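Long-range contacts in uncharacterized aldehyde dehydrogenase AldY (Bacillus subtilis, PDB 4DNG), which probably oxidises aldehydes to carboxylates with NAD+ and may help protect the cell against stress from ethanol and related compounds: residues A[9-14]-A[203-208]; A[4-9]-A[187-192]; A[147-152]-A[174-179]. All coordinates share one frame; numbering follows the deposited sequence.

In the fold
The three contacts lie around one edge of the Rossmann-like sheet of the probable NAD-binding domain. Interaction 3 pairs strands 135-150 and 173-177. Strand 204-206 of interaction 1 comes next in that sheet: Asn-205 O is 2.7 Å from His-176 N, a probable hydrogen bond. Strand 9-11 then pairs with strand 204-206. Interaction 2 shares Ser-9 with interaction 1 and sets the preceding loop on helix 183-196; Phe-10 CB packs 3.8 Å from Ala-191 CB. Interactions 1 and 2 lie away from the active site. In interaction 3, the Pro-152 side chain is about 5 Å from Gly-231 of the probable NAD site and about 8 Å from the side chain of predicted active-site Glu-253.

Interaction 1: residues A[9-14]-A[203-208]; sequences SFINGK and VLNVML
Four hydrogen bonds join Ser-9, Phe-10 and Asn-12 to Asn-205, Val-206 and Leu-208. Two use side-chain oxygens as acceptors. Leu-208 N donates to Ser-9 OG at 3.0 Å, almost straight at 173°. Ser-9 OG sits beside its own backbone N (chi1 -66°), which turns it to the amide of Leu-208. A water donates to Leu-208 O and lies close to Ser-9 OG. At the far end, Asn-12 N donates to Asn-205 OD1 at 2.9 Å. It comes in nearly along the C=O axis. Asn-205 ND2 is held by Gly-202 O, so both ends of the amide are engaged and its rotation is fixed. Between these two bonds lies a single antiparallel bridge, the hydrogen-bonded pair Phe-10 and Val-206. Phe-10 N reaches Val-206 O at 2.9 Å, and Val-206 N reaches Phe-10 O at 2.8 Å. Strand 9-11 is the first arm of a beta hairpin. A type I' turn from Ile-11 to Lys-14 leads into its second arm, strand 14-16. The bridge thus fixes the N-terminal hairpin to strand 204-206, an edge of the larger sheet. A second water links Leu-204 O to Gly-13 N, weakly at the latter. The Phe-10 ring turns an edge to Leu-204 O, in plane, with CD2 3.5 Å from that oxygen. Trp-15 meets the same ring edge-to-face, and Ala-191 and Glu-195 of helix 183-196 also touch the Phe-10 side chain. On the side of Asn-205, Ile-11 and Met-207 cross at about a right angle. Met-207 bends at chi2 (-66°), which brings its methyl CE to 3.6 Å from Ile-11 CG1. Helix 43-60 packs here through Ala-49 and Ala-53.

Interaction 2: residues A[4-9]-A[187-192]; sequences ETLNKS and GTIIAK
An inverse gamma turn centred on Leu-6 rests against Thr-188 of helix 183-196. It belongs to the N-terminal loop that leads into strand 9-11. The turn is closed by a weak bond from Asn-7 N to Thr-5 O. One hydrogen bond crosses the contact: Thr-188 OG1 donates to Leu-6 O at 3.1 Å. The hydroxyl lies 17° out of the carbonyl plane. Thr-188 OG1 stands between its own backbone N and carbonyl carbon (chi1 54°). Its single proton can at best be shared with Ile-184 O, the weak partner one helical turn back. This rotamer places the methyl beside the backbone N, where Thr-188 CG2 comes 3.4 Å from Lys-8 O. Both branches of Thr-188 therefore meet backbone oxygens of the loop. The Leu-6 side chain points at the helix. Leu-6 CB lies 3.7 Å from Thr-188 CB. Further out, Leu-6 CD1 reaches over the helix backbone, 3.6 Å from Thr-188 O and 3.8 Å from Lys-192 CB. The other methyl, Leu-6 CD2, lies 4.0 Å from Lys-192 CD, where the two side chains cross at about a right angle. Lys-192 thus gives the contact only its carbon chain, and its NZ bonds to Tyr-78 OH. Trp-15 of strand 14-16 packs on Thr-188 and Ala-191. With an alanine at Thr-188, Leu-6 O would probably lose its partner on the helix, and a gap would open beside Lys-8 O, where the methyl CG2 now sits. The chemistry is mostly apolar, so burial of Leu-6 probably holds the loop down, while the single hydroxyl bond is likely to set where the turn sits along the helix.

Interaction 3: residues A[147-152]-A[174-179]; sequences ISSISP and VVHKPD
Ser-149 and His-176 pair within a beta-alpha-beta unit of the Rossmann-like fold used by aldehyde dehydrogenases to bind NAD. Strands 135-150 and 173-177 run parallel here, at 15° to each other. The backbone bonds alternate. Val-175 N binds Ile-147 O, Ser-149 N binds Val-175 O, Lys-177 N binds Ser-149 O at 2.8 Å, and Ser-151 N binds Lys-177 O at 3.2 Å. The last bond is the most tilted, with the donor 34° out of the carbonyl plane. Ser-149 OG lies 2.7 Å from His-176 ND1, at the ring edge and near its plane, and either atom could be the donor. His-176 CG is anti to the backbone N (chi1 -177°), which swings the ring across toward strand 135-150. There His-176 ND1 also makes a weak, secondary bond to Ser-149 O at 3.3 Å. Ser-151 OG approaches the ring obliquely, 3.5 Å from His-176 CE1. Ser-160 OG of helix 156-169 bonds both Ser-151 OG and His-176 NE2, and Gly-186 O also bonds NE2. The buried imidazole is thus gripped at both nitrogens, which should hold the rotation of the ring. At the end of strand 173-177, Lys-177 NZ bonds Pro-178 O, 3.2 Å away, from above the carbonyl plane. The side chain of Pro-152 lies about 5 Å from Gly-231, which probably belongs to the NAD site. Helix 156-169 covers the face of Ile-147, Val-174 and His-176 with Ala-167 and Ile-164. Helix 43-60 packs on the other face, where Phe-50 touches Ser-148 and Val-175. Strand 226-231 flanks strand 135-150, and strand 204-206 flanks strand 173-177.

Interaction 1: residues A[9-14]-A[203-208]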
ATOM      1  N   SER A   9      24.351 -14.687  12.898  1.00 67.65           N
ATOM      2  CA  SER A   9      23.216 -14.647  12.016  1.00 56.02           C
ATOM      3  C   SER A   9      22.712 -16.038  11.950  1.00 62.00           C
ATOM      4  O   SER A   9      23.465 -16.981  12.201  1.00 68.60           O
ATOM      5  CB  SER A   9      23.631 -14.224  10.624  1.00 54.47           C
ATOM      6  OG  SER A   9      24.088 -12.894  10.636  1.00 59.33           O
ATOM      7  N   PHE A  10      21.434 -16.179  11.622  1.00 61.53           N
ATOM      8  CA  PHE A  10      20.878 -17.485  11.351  1.00 62.06           C
ATOM      9  C   PHE A  10      20.442 -17.402   9.905  1.00 65.26           C
ATOM     10  O   PHE A  10      19.430 -16.775   9.598  1.00 66.13           O
ATOM     11  CB  PHE A  10      19.716 -17.809  12.291  1.00 59.33           C
ATOM     12  CG  PHE A  10      19.178 -19.208  12.161  1.00 60.43           C
ATOM     13  CD1 PHE A  10      19.761 -20.266  12.839  1.00 63.41           C
ATOM     14  CD2 PHE A  10      18.051 -19.466  11.396  1.00 63.20           C
ATOM     15  CE1 PHE A  10      19.254 -21.567  12.725  1.00 63.14           C
ATOM     16  CE2 PHE A  10      17.534 -20.766  11.285  1.00 68.48           C
ATOM     17  CZ  PHE A  10      18.132 -21.817  11.956  1.00 61.29           C
ATOM     18  N   ILE A  11      21.251 -18.015   9.035  1.00 62.82           N
ATOM     19  CA  ILE A  11      21.009 -18.085   7.602  1.00 62.11           C
ATOM     20  C   ILE A  11      20.882 -19.549   7.168  1.00 69.94           C
ATOM     21  O   ILE A  11      21.649 -20.407   7.606  1.00 73.44           O
ATOM     22  CB  ILE A  11      22.103 -17.315   6.800  1.00 61.01           C
ATOM     23  CG1 ILE A  11      22.196 -15.850   7.292  1.00 62.96           C
ATOM     24  CG2 ILE A  11      21.782 -17.319   5.312  1.00 58.69           C
ATOM     25  CD1 ILE A  11      23.479 -15.101   6.949  1.00 59.98           C
ATOM     26  N   ASN A  12      19.871 -19.823   6.343  1.00 74.08           N
ATOM     27  CA  ASN A  12      19.630 -21.144   5.747  1.00 74.60           C
ATOM     28  C   ASN A  12      19.763 -22.286   6.731  1.00 76.58           C
ATOM     29  O   ASN A  12      20.310 -23.338   6.412  1.00 78.51           O
ATOM     30  CB  ASN A  12      20.549 -21.371   4.531  1.00 81.08           C
ATOM     31  CG  ASN A  12      20.044 -22.474   3.590  1.00 80.56           C
ATOM     32  OD1 ASN A  12      18.845 -22.777   3.516  1.00 73.21           O
ATOM     33  ND2 ASN A  12      20.974 -23.080   2.867  1.00 80.22           N
ATOM     34  N   GLY A  13      19.277 -22.070   7.943  1.00 74.89           N
ATOM     35  CA  GLY A  13      19.237 -23.126   8.935  1.00 66.68           C
ATOM     36  C   GLY A  13      20.526 -23.249   9.702  1.00 70.22           C
ATOM     37  O   GLY A  13      20.695 -24.211  10.450  1.00 76.24           O
ATOM     38  N   LYS A  14      21.439 -22.287   9.524  1.00 70.89           N
ATOM     39  CA  LYS A  14      22.754 -22.339  10.193  1.00 73.33           C
ATOM     40  C   LYS A  14      23.151 -21.058  10.906  1.00 73.78           C
ATOM     41  O   LYS A  14      22.876 -19.941  10.433  1.00 78.31           O
ATOM     42  CB  LYS A  14      23.880 -22.661   9.199  1.00 76.20           C
ATOM     43  CG  LYS A  14      23.635 -23.800   8.221  1.00 76.66           C
ATOM     44  CD  LYS A  14      23.926 -25.138   8.859  1.00 79.47           C
ATOM     45  CE  LYS A  14      24.315 -26.146   7.787  1.00 82.63           C
ATOM     46  NZ  LYS A  14      24.915 -27.360   8.398  1.00 88.83           N
ATOM     47  N   VAL A 203      13.594 -20.434   5.577  1.00 66.93           N
ATOM     48  CA  VAL A 203      12.303 -19.731   5.734  1.00 66.41           C
ATOM     49  C   VAL A 203      12.390 -18.523   6.690  1.00 66.34           C
ATOM     50  O   VAL A 203      11.704 -17.522   6.471  1.00 66.23           O
ATOM     51  CB  VAL A 203      11.144 -20.674   6.136  1.00 62.74           C
ATOM     52  CG1 VAL A 203       9.882 -19.876   6.423  1.00 60.57           C
ATOM     53  CG2 VAL A 203      10.867 -21.673   5.028  1.00 63.61           C
ATOM     54  N   LEU A 204      13.213 -18.632   7.739  1.00 62.48           N
ATOM     55  CA  LEU A 204      13.549 -17.497   8.610  1.00 59.37           C
ATOM     56  C   LEU A 204      15.046 -17.210   8.647  1.00 62.18           C
ATOM     57  O   LEU A 204      15.828 -18.003   9.166  1.00 62.59           O
ATOM     58  CB  LEU A 204      13.071 -17.720  10.043  1.00 58.38           C
ATOM     59  CG  LEU A 204      13.479 -16.584  10.991  1.00 55.13           C
ATOM     60  CD1 LEU A 204      12.974 -15.248  10.450  1.00 50.62           C
ATOM     61  CD2 LEU A 204      12.995 -16.807  12.423  1.00 51.63           C
ATOM     62  N   ASN A 205      15.438 -16.050   8.138  1.00 59.51           N
ATOM     63  CA  ASN A 205      16.823 -15.664   8.175  1.00 57.80           C
ATOM     64  C   ASN A 205      17.000 -14.416   9.025  1.00 57.39           C
ATOM     65  O   ASN A 205      16.290 -13.428   8.826  1.00 57.99           O
ATOM     66  CB  ASN A 205      17.317 -15.462   6.748  1.00 59.38           C
ATOM     67  CG  ASN A 205      17.143 -16.713   5.899  1.00 60.82           C
ATOM     68  OD1 ASN A 205      17.963 -17.634   5.949  1.00 63.40           O
ATOM     69  ND2 ASN A 205      16.051 -16.769   5.142  1.00 60.62           N
ATOM     70  N   VAL A 206      17.919 -14.481   9.994  1.00 51.93           N
ATOM     71  CA  VAL A 206      18.168 -13.361  10.888  1.00 51.28           C
ATOM     72  C   VAL A 206      19.581 -12.816  10.703  1.00 56.65           C
ATOM     73  O   VAL A 206      20.565 -13.503  10.979  1.00 59.28           O
ATOM     74  CB  VAL A 206      17.941 -13.726  12.372  1.00 53.84           C
ATOM     75  CG1 VAL A 206      18.369 -12.571  13.261  1.00 52.45           C
ATOM     76  CG2 VAL A 206      16.483 -14.098  12.646  1.00 52.70           C
ATOM     77  N   MET A 207      19.657 -11.566  10.256  1.00 53.52           N
ATOM     78  CA  MET A 207      20.901 -10.896   9.924  1.00 51.55           C
ATOM     79  C   MET A 207      21.442 -10.055  11.058  1.00 58.83           C
ATOM     80  O   MET A 207      20.771  -9.137  11.546  1.00 59.55           O
ATOM     81  CB  MET A 207      20.655  -9.971   8.744  1.00 49.72           C
ATOM     82  CG  MET A 207      20.053 -10.730   7.573  1.00 53.23           C
ATOM     83  SD  MET A 207      21.269 -11.910   6.945  1.00 62.19           S
ATOM     84  CE  MET A 207      20.102 -13.065   6.258  1.00 60.52           C
ATOM     85  N   LEU A 208      22.658 -10.378  11.481  1.00 60.49           N
ATOM     86  CA  LEU A 208      23.371  -9.560  12.452  1.00 60.34           C
ATOM     87  C   LEU A 208      24.362  -8.704  11.697  1.00 56.04           C
ATOM     88  O   LEU A 208      25.355  -9.190  11.167  1.00 62.92           O
ATOM     89  CB  LEU A 208      24.064 -10.433  13.498  1.00 59.73           C
ATOM     90  CG  LEU A 208      23.243 -10.623  14.769  1.00 63.99           C
ATOM     91  CD1 LEU A 208      21.872 -11.193  14.459  1.00 66.51           C
ATOM     92  CD2 LEU A 208      23.983 -11.516  15.760  1.00 61.58           C
TER
HETATM   93  O   HOH W   1      26.354 -12.064  11.259  1.00 79.99           O
HETATM   94  O   HOH W   2      16.895 -20.591   8.019  1.00 95.99           O

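Interaction 2: residues A[4-9]-A[187-192]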
ATOM      1  N   GLU A   4      23.720 -15.516  25.395  1.00 97.55           N
ATOM      2  CA  GLU A   4      24.861 -14.844  24.772  1.00 93.25           C
ATOM      3  C   GLU A   4      25.653 -15.759  23.804  1.00100.24           C
ATOM      4  O   GLU A   4      26.504 -15.281  23.056  1.00102.98           O
ATOM      5  CB  GLU A   4      25.786 -14.227  25.834  1.00101.72           C
ATOM      6  CG  GLU A   4      26.360 -15.199  26.859  1.00118.23           C
ATOM      7  CD  GLU A   4      25.702 -15.059  28.221  1.00131.80           C
ATOM      8  OE1 GLU A   4      24.876 -15.926  28.576  1.00126.40           O
ATOM      9  OE2 GLU A   4      26.004 -14.073  28.933  1.00134.16           O
ATOM     10  N   THR A   5      25.375 -17.064  23.811  1.00102.16           N
ATOM     11  CA  THR A   5      25.967 -17.965  22.819  1.00100.88           C
ATOM     12  C   THR A   5      25.446 -17.644  21.406  1.00101.09           C
ATOM     13  O   THR A   5      26.094 -17.959  20.405  1.00118.19           O
ATOM     14  CB  THR A   5      25.734 -19.452  23.176  1.00109.41           C
ATOM     15  OG1 THR A   5      26.771 -20.250  22.598  1.00139.43           O
ATOM     16  CG2 THR A   5      24.384 -19.965  22.681  1.00 95.06           C
ATOM     17  N   LEU A   6      24.286 -16.991  21.352  1.00 85.26           N
ATOM     18  CA  LEU A   6      23.559 -16.733  20.122  1.00 76.53           C
ATOM     19  C   LEU A   6      23.930 -15.360  19.568  1.00 72.93           C
ATOM     20  O   LEU A   6      23.123 -14.425  19.559  1.00 66.68           O
ATOM     21  CB  LEU A   6      22.049 -16.792  20.385  1.00 74.00           C
ATOM     22  CG  LEU A   6      21.306 -17.961  21.056  1.00 78.21           C
ATOM     23  CD1 LEU A   6      19.799 -17.777  20.866  1.00 69.11           C
ATOM     24  CD2 LEU A   6      21.750 -19.351  20.586  1.00 78.31           C
ATOM     25  N   ASN A   7      25.155 -15.249  19.096  1.00 74.03           N
ATOM     26  CA  ASN A   7      25.664 -13.973  18.611  1.00 78.45           C
ATOM     27  C   ASN A   7      25.920 -13.997  17.099  1.00 75.93           C
ATOM     28  O   ASN A   7      26.641 -13.153  16.555  1.00 76.26           O
ATOM     29  CB  ASN A   7      26.933 -13.598  19.382  1.00 82.56           C
ATOM     30  CG  ASN A   7      27.907 -14.754  19.483  1.00 77.81           C
ATOM     31  OD1 ASN A   7      27.805 -15.727  18.741  1.00 76.58           O
ATOM     32  ND2 ASN A   7      28.845 -14.659  20.406  1.00 77.74           N
ATOM     33  N   LYS A   8      25.299 -14.958  16.423  1.00 72.64           N
ATOM     34  CA  LYS A   8      25.488 -15.136  14.994  1.00 73.97           C
ATOM     35  C   LYS A   8      24.208 -14.858  14.210  1.00 73.10           C
ATOM     36  O   LYS A   8      23.119 -14.798  14.777  1.00 71.23           O
ATOM     37  CB  LYS A   8      25.980 -16.558  14.701  1.00 81.42           C
ATOM     38  CG  LYS A   8      26.972 -17.093  15.719  1.00 90.51           C
ATOM     39  CD  LYS A   8      28.134 -17.809  15.059  1.00100.58           C
ATOM     40  CE  LYS A   8      29.363 -17.775  15.958  1.00101.66           C
ATOM     41  NZ  LYS A   8      30.569 -18.265  15.235  1.00105.86           N
ATOM     42  N   SER A   9      24.351 -14.687  12.898  1.00 67.65           N
ATOM     43  CA  SER A   9      23.216 -14.647  12.016  1.00 56.02           C
ATOM     44  C   SER A   9      22.712 -16.038  11.950  1.00 62.00           C
ATOM     45  O   SER A   9      23.465 -16.981  12.201  1.00 68.60           O
ATOM     46  CB  SER A   9      23.631 -14.224  10.624  1.00 54.47           C
ATOM     47  OG  SER A   9      24.088 -12.894  10.636  1.00 59.33           O
ATOM     48  N   GLY A 187      16.252 -10.786  17.489  1.00 54.70           N
ATOM     49  CA  GLY A 187      16.551 -11.723  16.395  1.00 58.36           C
ATOM     50  C   GLY A 187      16.920 -13.138  16.779  1.00 57.81           C
ATOM     51  O   GLY A 187      16.235 -14.087  16.413  1.00 57.83           O
ATOM     52  N   THR A 188      18.004 -13.297  17.522  1.00 60.90           N
ATOM     53  CA  THR A 188      18.582 -14.647  17.665  1.00 66.70           C
ATOM     54  C   THR A 188      17.713 -15.616  18.475  1.00 66.21           C
ATOM     55  O   THR A 188      17.607 -16.802  18.126  1.00 67.04           O
ATOM     56  CB  THR A 188      20.018 -14.630  18.221  1.00 72.84           C
ATOM     57  OG1 THR A 188      20.050 -13.896  19.451  1.00 80.00           O
ATOM     58  CG2 THR A 188      20.964 -13.985  17.224  1.00 71.89           C
ATOM     59  N   ILE A 189      17.096 -15.109  19.545  1.00 58.93           N
ATOM     60  CA  ILE A 189      16.211 -15.913  20.380  1.00 59.67           C
ATOM     61  C   ILE A 189      15.038 -16.417  19.537  1.00 60.44           C
ATOM     62  O   ILE A 189      14.654 -17.598  19.624  1.00 66.43           O
ATOM     63  CB  ILE A 189      15.712 -15.133  21.614  1.00 57.45           C
ATOM     64  CG1 ILE A 189      16.839 -14.953  22.613  1.00 61.22           C
ATOM     65  CG2 ILE A 189      14.562 -15.856  22.302  1.00 60.72           C
ATOM     66  CD1 ILE A 189      16.511 -13.927  23.677  1.00 68.54           C
ATOM     67  N   ILE A 190      14.504 -15.527  18.702  1.00 55.22           N
ATOM     68  CA  ILE A 190      13.401 -15.856  17.813  1.00 56.60           C
ATOM     69  C   ILE A 190      13.856 -16.940  16.832  1.00 60.97           C
ATOM     70  O   ILE A 190      13.165 -17.951  16.659  1.00 63.55           O
ATOM     71  CB  ILE A 190      12.872 -14.611  17.077  1.00 57.01           C
ATOM     72  CG1 ILE A 190      11.940 -13.841  17.993  1.00 54.79           C
ATOM     73  CG2 ILE A 190      12.102 -15.012  15.826  1.00 60.62           C
ATOM     74  CD1 ILE A 190      11.739 -12.392  17.598  1.00 53.08           C
ATOM     75  N   ALA A 191      15.022 -16.743  16.217  1.00 55.51           N
ATOM     76  CA  ALA A 191      15.607 -17.788  15.350  1.00 59.36           C
ATOM     77  C   ALA A 191      15.772 -19.116  16.086  1.00 65.30           C
ATOM     78  O   ALA A 191      15.422 -20.184  15.563  1.00 71.93           O
ATOM     79  CB  ALA A 191      16.927 -17.338  14.757  1.00 56.93           C
ATOM     80  N   LYS A 192      16.264 -19.060  17.314  1.00 65.60           N
ATOM     81  CA  LYS A 192      16.405 -20.295  18.092  1.00 72.18           C
ATOM     82  C   LYS A 192      15.050 -21.009  18.292  1.00 74.61           C
ATOM     83  O   LYS A 192      14.950 -22.235  18.215  1.00 75.37           O
ATOM     84  CB  LYS A 192      17.097 -20.014  19.431  1.00 69.17           C
ATOM     85  CG  LYS A 192      17.385 -21.255  20.257  1.00 78.60           C
ATOM     86  CD  LYS A 192      18.717 -21.918  19.945  1.00 86.42           C
ATOM     87  CE  LYS A 192      18.799 -23.315  20.577  1.00105.74           C
ATOM     88  NZ  LYS A 192      18.540 -23.396  22.052  1.00106.31           N
TER

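Interaction 3: residues A[147-152]-A[174-179]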
ATOM      1  N   ILE A 147       9.590 -11.659   2.656  1.00 53.83           N
ATOM      2  CA  ILE A 147       9.330 -10.467   3.460  1.00 52.19           C
ATOM      3  C   ILE A 147      10.684  -9.924   3.928  1.00 60.21           C
ATOM      4  O   ILE A 147      11.512 -10.697   4.429  1.00 56.91           O
ATOM      5  CB  ILE A 147       8.484 -10.816   4.720  1.00 55.39           C
ATOM      6  CG1 ILE A 147       7.214 -11.620   4.372  1.00 55.11           C
ATOM      7  CG2 ILE A 147       8.159  -9.576   5.551  1.00 55.85           C
ATOM      8  CD1 ILE A 147       6.248 -10.928   3.427  1.00 54.99           C
ATOM      9  N   SER A 148      10.898  -8.612   3.751  1.00 62.23           N
ATOM     10  CA  SER A 148      12.004  -7.896   4.369  1.00 53.99           C
ATOM     11  C   SER A 148      11.533  -7.202   5.644  1.00 54.30           C
ATOM     12  O   SER A 148      10.666  -6.310   5.620  1.00 47.34           O
ATOM     13  CB  SER A 148      12.626  -6.888   3.418  1.00 58.58           C
ATOM     14  OG  SER A 148      13.964  -6.601   3.802  1.00 60.15           O
ATOM     15  N   SER A 149      12.141  -7.600   6.754  1.00 55.39           N
ATOM     16  CA  SER A 149      11.686  -7.204   8.087  1.00 50.97           C
ATOM     17  C   SER A 149      12.806  -6.527   8.872  1.00 52.89           C
ATOM     18  O   SER A 149      13.902  -7.078   8.968  1.00 48.05           O
ATOM     19  CB  SER A 149      11.200  -8.448   8.815  1.00 50.11           C
ATOM     20  OG  SER A 149      10.949  -8.179  10.166  1.00 62.44           O
ATOM     21  N   ILE A 150      12.521  -5.331   9.406  1.00 55.75           N
ATOM     22  CA  ILE A 150      13.487  -4.496  10.121  1.00 51.23           C
ATOM     23  C   ILE A 150      12.879  -4.001  11.425  1.00 60.17           C
ATOM     24  O   ILE A 150      11.781  -3.430  11.430  1.00 66.01           O
ATOM     25  CB  ILE A 150      13.877  -3.255   9.297  1.00 52.17           C
ATOM     26  CG1 ILE A 150      14.480  -3.664   7.952  1.00 54.48           C
ATOM     27  CG2 ILE A 150      14.821  -2.323  10.084  1.00 42.69           C
ATOM     28  CD1 ILE A 150      14.469  -2.556   6.921  1.00 51.70           C
ATOM     29  N   SER A 151      13.587  -4.209  12.532  1.00 51.76           N
ATOM     30  CA  SER A 151      13.062  -3.815  13.812  1.00 45.61           C
ATOM     31  C   SER A 151      14.009  -2.900  14.570  1.00 51.34           C
ATOM     32  O   SER A 151      15.199  -2.893  14.308  1.00 57.70           O
ATOM     33  CB  SER A 151      12.620  -5.030  14.625  1.00 49.17           C
ATOM     34  OG  SER A 151      13.664  -5.924  14.896  1.00 54.44           O
ATOM     35  N   PRO A 152      13.480  -2.105  15.515  1.00 56.60           N
ATOM     36  CA  PRO A 152      14.321  -1.132  16.178  1.00 50.23           C
ATOM     37  C   PRO A 152      14.727  -1.620  17.561  1.00 51.67           C
ATOM     38  O   PRO A 152      14.406  -2.737  17.924  1.00 57.49           O
ATOM     39  CB  PRO A 152      13.363   0.067  16.301  1.00 47.08           C
ATOM     40  CG  PRO A 152      12.027  -0.594  16.600  1.00 48.03           C
ATOM     41  CD  PRO A 152      12.083  -1.994  15.989  1.00 55.32           C
ATOM     42  N   VAL A 174      11.365 -15.021   5.140  1.00 55.70           N
ATOM     43  CA  VAL A 174      11.650 -13.773   5.858  1.00 54.39           C
ATOM     44  C   VAL A 174      13.147 -13.581   5.971  1.00 56.59           C
ATOM     45  O   VAL A 174      13.879 -14.480   6.410  1.00 58.48           O
ATOM     46  CB  VAL A 174      11.043 -13.795   7.292  1.00 54.07           C
ATOM     47  CG1 VAL A 174      11.269 -12.477   8.056  1.00 49.93           C
ATOM     48  CG2 VAL A 174       9.559 -14.118   7.237  1.00 55.32           C
ATOM     49  N   VAL A 175      13.600 -12.402   5.572  1.00 52.44           N
ATOM     50  CA  VAL A 175      14.915 -11.952   5.941  1.00 54.78           C
ATOM     51  C   VAL A 175      14.757 -10.813   6.929  1.00 58.88           C
ATOM     52  O   VAL A 175      14.136  -9.775   6.617  1.00 56.50           O
ATOM     53  CB  VAL A 175      15.687 -11.507   4.719  1.00 61.35           C
ATOM     54  CG1 VAL A 175      17.020 -10.863   5.128  1.00 58.60           C
ATOM     55  CG2 VAL A 175      15.868 -12.695   3.795  1.00 56.90           C
ATOM     56  N   HIS A 176      15.319 -11.018   8.119  1.00 57.84           N
ATOM     57  CA  HIS A 176      15.051 -10.153   9.270  1.00 52.66           C
ATOM     58  C   HIS A 176      16.303  -9.535   9.833  1.00 61.20           C
ATOM     59  O   HIS A 176      17.306 -10.245  10.049  1.00 62.71           O
ATOM     60  CB  HIS A 176      14.370 -10.962  10.351  1.00 50.22           C
ATOM     61  CG  HIS A 176      13.987 -10.148  11.548  1.00 55.22           C
ATOM     62  ND1 HIS A 176      13.176  -9.076  11.462  1.00 56.69           N
ATOM     63  CD2 HIS A 176      14.333 -10.271  12.889  1.00 49.29           C
ATOM     64  CE1 HIS A 176      13.032  -8.528  12.670  1.00 48.15           C
ATOM     65  NE2 HIS A 176      13.733  -9.269  13.545  1.00 48.01           N
ATOM     66  N   LYS A 177      16.252  -8.219  10.072  1.00 56.12           N
ATOM     67  CA  LYS A 177      17.381  -7.466  10.613  1.00 61.69           C
ATOM     68  C   LYS A 177      17.035  -6.628  11.847  1.00 59.71           C
ATOM     69  O   LYS A 177      16.399  -5.577  11.718  1.00 56.90           O
ATOM     70  CB  LYS A 177      18.005  -6.548   9.561  1.00 63.30           C
ATOM     71  CG  LYS A 177      19.270  -5.862  10.083  1.00 57.97           C
ATOM     72  CD  LYS A 177      19.565  -4.577   9.332  1.00 61.65           C
ATOM     73  CE  LYS A 177      20.626  -3.765  10.058  1.00 65.75           C
ATOM     74  NZ  LYS A 177      20.094  -3.216  11.340  1.00 69.12           N
ATOM     75  N   PRO A 178      17.457  -7.087  13.046  1.00 55.95           N
ATOM     76  CA  PRO A 178      17.214  -6.308  14.254  1.00 46.64           C
ATOM     77  C   PRO A 178      18.260  -5.251  14.367  1.00 47.73           C
ATOM     78  O   PRO A 178      19.230  -5.271  13.645  1.00 51.36           O
ATOM     79  CB  PRO A 178      17.426  -7.332  15.390  1.00 51.66           C
ATOM     80  CG  PRO A 178      18.347  -8.364  14.820  1.00 55.92           C
ATOM     81  CD  PRO A 178      17.974  -8.442  13.355  1.00 59.85           C
ATOM     82  N   ASP A 179      18.067  -4.309  15.266  1.00 50.60           N
ATOM     83  CA  ASP A 179      19.130  -3.407  15.584  1.00 50.75           C
ATOM     84  C   ASP A 179      20.177  -4.301  16.245  1.00 55.42           C
ATOM     85  O   ASP A 179      19.863  -5.058  17.194  1.00 58.59           O
ATOM     86  CB  ASP A 179      18.610  -2.340  16.557  1.00 52.67           C
ATOM     87  CG  ASP A 179      19.640  -1.301  16.887  1.00 58.13           C
ATOM     88  OD1 ASP A 179      19.292  -0.112  16.842  1.00 77.21           O
ATOM     89  OD2 ASP A 179      20.801  -1.649  17.187  1.00 63.58           O
TER